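Side-chain contacts in ornithine aminotransferase (Plasmodium falciparum, PDB 3LG0), which probably catalyses the pyridoxal-phosphate-dependent transfer of the delta-amino group of ornithine to 2-oxoglutarate, yielding glutamate semialdehyde on the way to proline: residues V30-K33 and F39-D42; K369-I374 and I403-K408. One frame throughout, in Å; residues are numbered along the deposited sequence.

Contact 1 (V30-K33 and F39-D42)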
loop_
_atom_site.group_PDB
_atom_site.type_symbol
_atom_site.label_atom_id
_atom_site.label_comp_id
_atom_site.label_asym_id
_atom_site.label_seq_id
_atom_site.Cartn_x
_atom_site.Cartn_y
_atom_site.Cartn_z
ATOM N N VAL A 30 -22.599 6.306 -8.877
ATOM C CA VAL A 30 -23.247 5.013 -8.653
ATOM C C VAL A 30 -22.679 4.444 -7.355
ATOM O O VAL A 30 -21.486 4.542 -7.107
ATOM C CB VAL A 30 -23.055 4.028 -9.853
ATOM C CG1 VAL A 30 -21.578 3.618 -10.033
ATOM C CG2 VAL A 30 -23.953 2.791 -9.694
ATOM N N VAL A 31 -23.541 3.885 -6.515
ATOM C CA VAL A 31 -23.122 3.367 -5.213
ATOM C C VAL A 31 -23.268 1.845 -5.150
ATOM O O VAL A 31 -24.375 1.325 -5.041
ATOM C CB VAL A 31 -23.956 3.996 -4.066
ATOM C CG1 VAL A 31 -23.462 3.513 -2.726
ATOM C CG2 VAL A 31 -23.874 5.504 -4.126
ATOM N N LEU A 32 -22.145 1.137 -5.210
ATOM C CA LEU A 32 -22.152 -0.315 -5.243
ATOM C C LEU A 32 -22.131 -0.924 -3.845
ATOM O O LEU A 32 -21.552 -0.364 -2.912
ATOM C CB LEU A 32 -20.959 -0.834 -6.053
ATOM C CG LEU A 32 -20.799 -0.144 -7.406
ATOM C CD1 LEU A 32 -19.597 -0.706 -8.156
ATOM C CD2 LEU A 32 -22.113 -0.216 -8.252
ATOM N N LYS A 33 -22.787 -2.069 -3.701
ATOM C CA LYS A 33 -22.846 -2.749 -2.418
ATOM C C LYS A 33 -22.532 -4.203 -2.624
ATOM O O LYS A 33 -22.240 -4.917 -1.667
ATOM C CB LYS A 33 -24.223 -2.617 -1.777
ATOM C CG LYS A 33 -25.336 -3.376 -2.505
ATOM C CD LYS A 33 -26.687 -3.111 -1.838
ATOM C CE LYS A 33 -27.795 -3.988 -2.406
ATOM N NZ LYS A 33 -29.114 -3.655 -1.798
ATOM N N PHE A 39 -20.629 -8.753 -12.807
ATOM C CA PHE A 39 -21.677 -7.821 -12.409
ATOM C C PHE A 39 -21.471 -7.147 -11.055
ATOM O O PHE A 39 -20.916 -7.735 -10.133
ATOM C CB PHE A 39 -23.031 -8.533 -12.365
ATOM C CG PHE A 39 -23.541 -8.947 -13.706
ATOM C CD1 PHE A 39 -23.782 -8.003 -14.687
ATOM C CD2 PHE A 39 -23.799 -10.279 -13.979
ATOM C CE1 PHE A 39 -24.258 -8.383 -15.925
ATOM C CE2 PHE A 39 -24.276 -10.667 -15.215
ATOM C CZ PHE A 39 -24.502 -9.715 -16.190
ATOM N N VAL A 40 -21.959 -5.912 -10.954
ATOM C CA VAL A 40 -22.059 -5.212 -9.681
ATOM C C VAL A 40 -23.504 -4.745 -9.488
ATOM O O VAL A 40 -24.272 -4.669 -10.451
ATOM C CB VAL A 40 -21.101 -4.009 -9.621
ATOM C CG1 VAL A 40 -19.663 -4.499 -9.544
ATOM C CG2 VAL A 40 -21.301 -3.117 -10.822
ATOM N N TYR A 41 -23.866 -4.439 -8.245
ATOM C CA TYR A 41 -25.235 -4.070 -7.888
ATOM C C TYR A 41 -25.235 -2.871 -6.953
ATOM O O TYR A 41 -24.464 -2.835 -5.985
ATOM C CB TYR A 41 -25.947 -5.244 -7.199
ATOM C CG TYR A 41 -25.878 -6.531 -7.977
ATOM C CD1 TYR A 41 -26.936 -6.930 -8.790
ATOM C CD2 TYR A 41 -24.746 -7.333 -7.924
ATOM C CE1 TYR A 41 -26.868 -8.097 -9.515
ATOM C CE2 TYR A 41 -24.661 -8.489 -8.657
ATOM C CZ TYR A 41 -25.720 -8.878 -9.449
ATOM O OH TYR A 41 -25.622 -10.054 -10.168
ATOM N N ASP A 42 -26.104 -1.899 -7.238
ATOM C CA ASP A 42 -26.178 -0.698 -6.423
ATOM C C ASP A 42 -27.228 -0.762 -5.290
ATOM O O ASP A 42 -27.851 -1.807 -5.046
ATOM C CB ASP A 42 -26.299 0.564 -7.290
ATOM C CG ASP A 42 -27.689 0.745 -7.890
ATOM O OD1 ASP A 42 -28.592 -0.065 -7.602
ATOM O OD2 ASP A 42 -27.873 1.706 -8.660
HETATM O O HOH W 1 -26.375 3.948 -7.380
#
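L32 lays its two methyls over V40, CD1 sitting 3.9 Å from V40 CB while CD2 touches the V40 CG2 branch. The leucine CG stands anti to its own carbonyl carbon (chi1 -49°), and that torsion carries the branched end across to the valine. Between the two segments the backbones share one hydrogen bond, K33 N to Y41 O at 2.9 Å, nearly straight with 164° at the hydrogen. Beside it D42 CA lies 3.0 Å from V31 O, a CA-H...O contact, and L32 and D42 form an antiparallel, non-hydrogen-bonded pair whose side chains diverge. This is the beta hairpin of strands 31-36 and 39-42, at one edge, within this chain, of the mixed sheet that also holds strands 47-50 and 373-378; V31 and L32 also pair in parallel with a strand of the second subunit, carrying the sheet across the dimer interface. K33 runs its extended chain past the D42 carbonyl, CE 3.4 Å from D42 O, and its amine makes a salt bridge to D45. D42 OD2 makes a salt bridge to R46, hydrogen-bonds with Y48 OH and accepts from a water that V31 N donates to, tying the carboxylate back to the partner strand, while V30 CG2 rests 4.0 Å from D42 CB.

Contact 2 (K369-I374 and I403-K408)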
loop_
_atom_site.group_PDB
_atom_site.type_symbol
_atom_site.label_atom_id
_atom_site.label_comp_id
_atom_site.label_asym_id
_atom_site.label_seq_id
_atom_site.Cartn_x
_atom_site.Cartn_y
_atom_site.Cartn_z
ATOM N N LYS A 369 -23.770 4.154 -17.783
ATOM C CA LYS A 369 -24.269 3.749 -16.491
ATOM C C LYS A 369 -25.782 3.581 -16.561
ATOM O O LYS A 369 -26.320 2.535 -16.179
ATOM C CB LYS A 369 -23.859 4.770 -15.425
ATOM C CG LYS A 369 -24.290 4.422 -14.004
ATOM C CD LYS A 369 -25.525 5.193 -13.605
ATOM C CE LYS A 369 -25.958 4.837 -12.197
ATOM N NZ LYS A 369 -27.183 5.581 -11.810
ATOM N N GLU A 370 -26.454 4.607 -17.077
ATOM C CA GLU A 370 -27.902 4.590 -17.255
ATOM C C GLU A 370 -28.312 3.356 -18.058
ATOM O O GLU A 370 -29.368 2.765 -17.814
ATOM C CB GLU A 370 -28.334 5.869 -17.970
ATOM C CG GLU A 370 -29.802 6.232 -17.852
ATOM C CD GLU A 370 -30.153 7.493 -18.653
ATOM O OE1 GLU A 370 -29.423 8.510 -18.548
ATOM O OE2 GLU A 370 -31.160 7.462 -19.389
ATOM N N ASN A 371 -27.453 2.963 -19.000
ATOM C CA ASN A 371 -27.721 1.828 -19.874
ATOM C C ASN A 371 -27.284 0.457 -19.355
ATOM O O ASN A 371 -27.439 -0.544 -20.047
ATOM C CB ASN A 371 -27.156 2.097 -21.265
ATOM C CG ASN A 371 -28.047 3.029 -22.074
ATOM O OD1 ASN A 371 -27.597 3.716 -22.997
ATOM N ND2 ASN A 371 -29.325 3.057 -21.720
ATOM N N GLY A 372 -26.762 0.408 -18.136
ATOM C CA GLY A 372 -26.417 -0.861 -17.515
ATOM C C GLY A 372 -24.950 -1.279 -17.587
ATOM O O GLY A 372 -24.619 -2.435 -17.365
ATOM N N LEU A 373 -24.062 -0.344 -17.891
ATOM C CA LEU A 373 -22.630 -0.658 -17.970
ATOM C C LEU A 373 -21.839 0.483 -17.359
ATOM O O LEU A 373 -22.036 1.637 -17.722
ATOM C CB LEU A 373 -22.204 -0.890 -19.429
ATOM C CG LEU A 373 -20.748 -1.173 -19.805
ATOM C CD1 LEU A 373 -20.692 -2.073 -21.052
ATOM C CD2 LEU A 373 -19.937 0.110 -20.013
ATOM N N ILE A 374 -20.951 0.164 -16.425
ATOM C CA ILE A 374 -20.186 1.217 -15.772
ATOM C C ILE A 374 -18.704 1.207 -16.131
ATOM O O ILE A 374 -18.055 0.162 -16.151
ATOM C CB ILE A 374 -20.337 1.218 -14.230
ATOM C CG1 ILE A 374 -19.886 -0.110 -13.614
ATOM C CG2 ILE A 374 -21.757 1.566 -13.814
ATOM C CD1 ILE A 374 -19.856 -0.064 -12.070
ATOM N N ILE A 403 -23.054 -0.520 -25.676
ATOM C CA ILE A 403 -22.109 0.460 -26.202
ATOM C C ILE A 403 -22.621 1.158 -27.471
ATOM O O ILE A 403 -22.519 2.383 -27.604
ATOM C CB ILE A 403 -20.740 -0.184 -26.492
ATOM C CG1 ILE A 403 -20.138 -0.733 -25.199
ATOM C CG2 ILE A 403 -19.809 0.822 -27.134
ATOM C CD1 ILE A 403 -18.940 -1.596 -25.411
ATOM N N VAL A 404 -23.168 0.380 -28.403
ATOM C CA VAL A 404 -23.675 0.937 -29.651
ATOM C C VAL A 404 -24.846 1.903 -29.406
ATOM O O VAL A 404 -24.874 3.023 -29.929
ATOM C CB VAL A 404 -24.110 -0.187 -30.613
ATOM C CG1 VAL A 404 -24.796 0.392 -31.843
ATOM C CG2 VAL A 404 -22.916 -1.014 -31.019
ATOM N N LYS A 405 -25.801 1.463 -28.593
ATOM C CA LYS A 405 -26.962 2.277 -28.227
ATOM C C LYS A 405 -26.558 3.593 -27.555
ATOM O O LYS A 405 -27.199 4.625 -27.774
ATOM C CB LYS A 405 -27.883 1.466 -27.305
ATOM C CG LYS A 405 -29.071 2.231 -26.740
ATOM C CD LYS A 405 -29.839 1.354 -25.750
ATOM C CE LYS A 405 -30.955 2.127 -25.073
ATOM N NZ LYS A 405 -31.510 1.339 -23.941
ATOM N N THR A 406 -25.494 3.558 -26.748
ATOM C CA THR A 406 -25.054 4.744 -25.999
ATOM C C THR A 406 -24.351 5.736 -26.916
ATOM O O THR A 406 -24.590 6.941 -26.837
ATOM C CB THR A 406 -24.120 4.392 -24.801
ATOM O OG1 THR A 406 -24.790 3.504 -23.900
ATOM C CG2 THR A 406 -23.702 5.658 -24.024
ATOM N N VAL A 407 -23.487 5.227 -27.787
ATOM C CA VAL A 407 -22.849 6.075 -28.786
ATOM C C VAL A 407 -23.907 6.657 -29.721
ATOM O O VAL A 407 -23.871 7.841 -30.043
ATOM C CB VAL A 407 -21.810 5.306 -29.613
ATOM C CG1 VAL A 407 -21.230 6.211 -30.690
ATOM C CG2 VAL A 407 -20.699 4.774 -28.710
ATOM N N LYS A 408 -24.846 5.815 -30.141
ATOM C CA LYS A 408 -25.928 6.227 -31.032
ATOM C C LYS A 408 -26.605 7.493 -30.515
ATOM O O LYS A 408 -26.812 8.445 -31.261
ATOM C CB LYS A 408 -26.954 5.101 -31.161
ATOM C CG LYS A 408 -27.887 5.222 -32.358
ATOM C CD LYS A 408 -29.035 4.235 -32.231
ATOM C CE LYS A 408 -29.974 4.296 -33.444
ATOM N NZ LYS A 408 -30.640 5.624 -33.637
#
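T406 OG1 hydrogen-bonds to I402 O in the preceding turn of its helix and lies 3.0 Å from N371 OD1 across the contact. OG1 is set anti to the T406 carbonyl carbon (chi1 -58°), a rotation that lets it face the asparagine and its own helix backbone together. The asparagine and threonine side chains run alongside each other, heading opposite ways, and the amide carbon N371 CG stays 3.8 Å from T406 OG1. On the amide's other branch, ND2 meets the end of K405, 3.6 Å from K405 NZ; the lysine comes in fully extended and crosses the asparagine at a slant, a contact of two nitrogens that is proximity and not a bond. Deeper in, L373 CD1 approaches I403 CG1 at 4.4 Å, a loose apolar touch that F368 fills out by packing on both residues. Next to N371 the chain turns at G372, whose N bonds to K369 O at 2.9 Å, one of the two bonds back into the last turn that, with the positive phi (99°), make a Schellman motif: it ends helix 361-370 and sends the chain into strand 373-378, with helix 393-412 packed alongside the turn.

How the contacts relate
From the N terminus the chain runs through helix 10-20 into strand 31-36, and contact 1 closes the first, very short loop: the hairpin with strand 39-42. Contact 2 opens only after that, joining the end of helix 361-370 and the start of strand 373-378 to helix 393-412 with 28 residues between its segments, so the two loops follow in series without crossing. Strand 47-50 lies between the hairpin and strand 373-378 in one mixed sheet, yet side chains meet over it: V40 CG2 is 3.6 Å from I374 CD1, and V30 CG2 is 3.8 Å from K369 CE. The early hairpin thereby packs on the C-terminal part; the centres of contact 1 and contact 2 are about 16 Å apart.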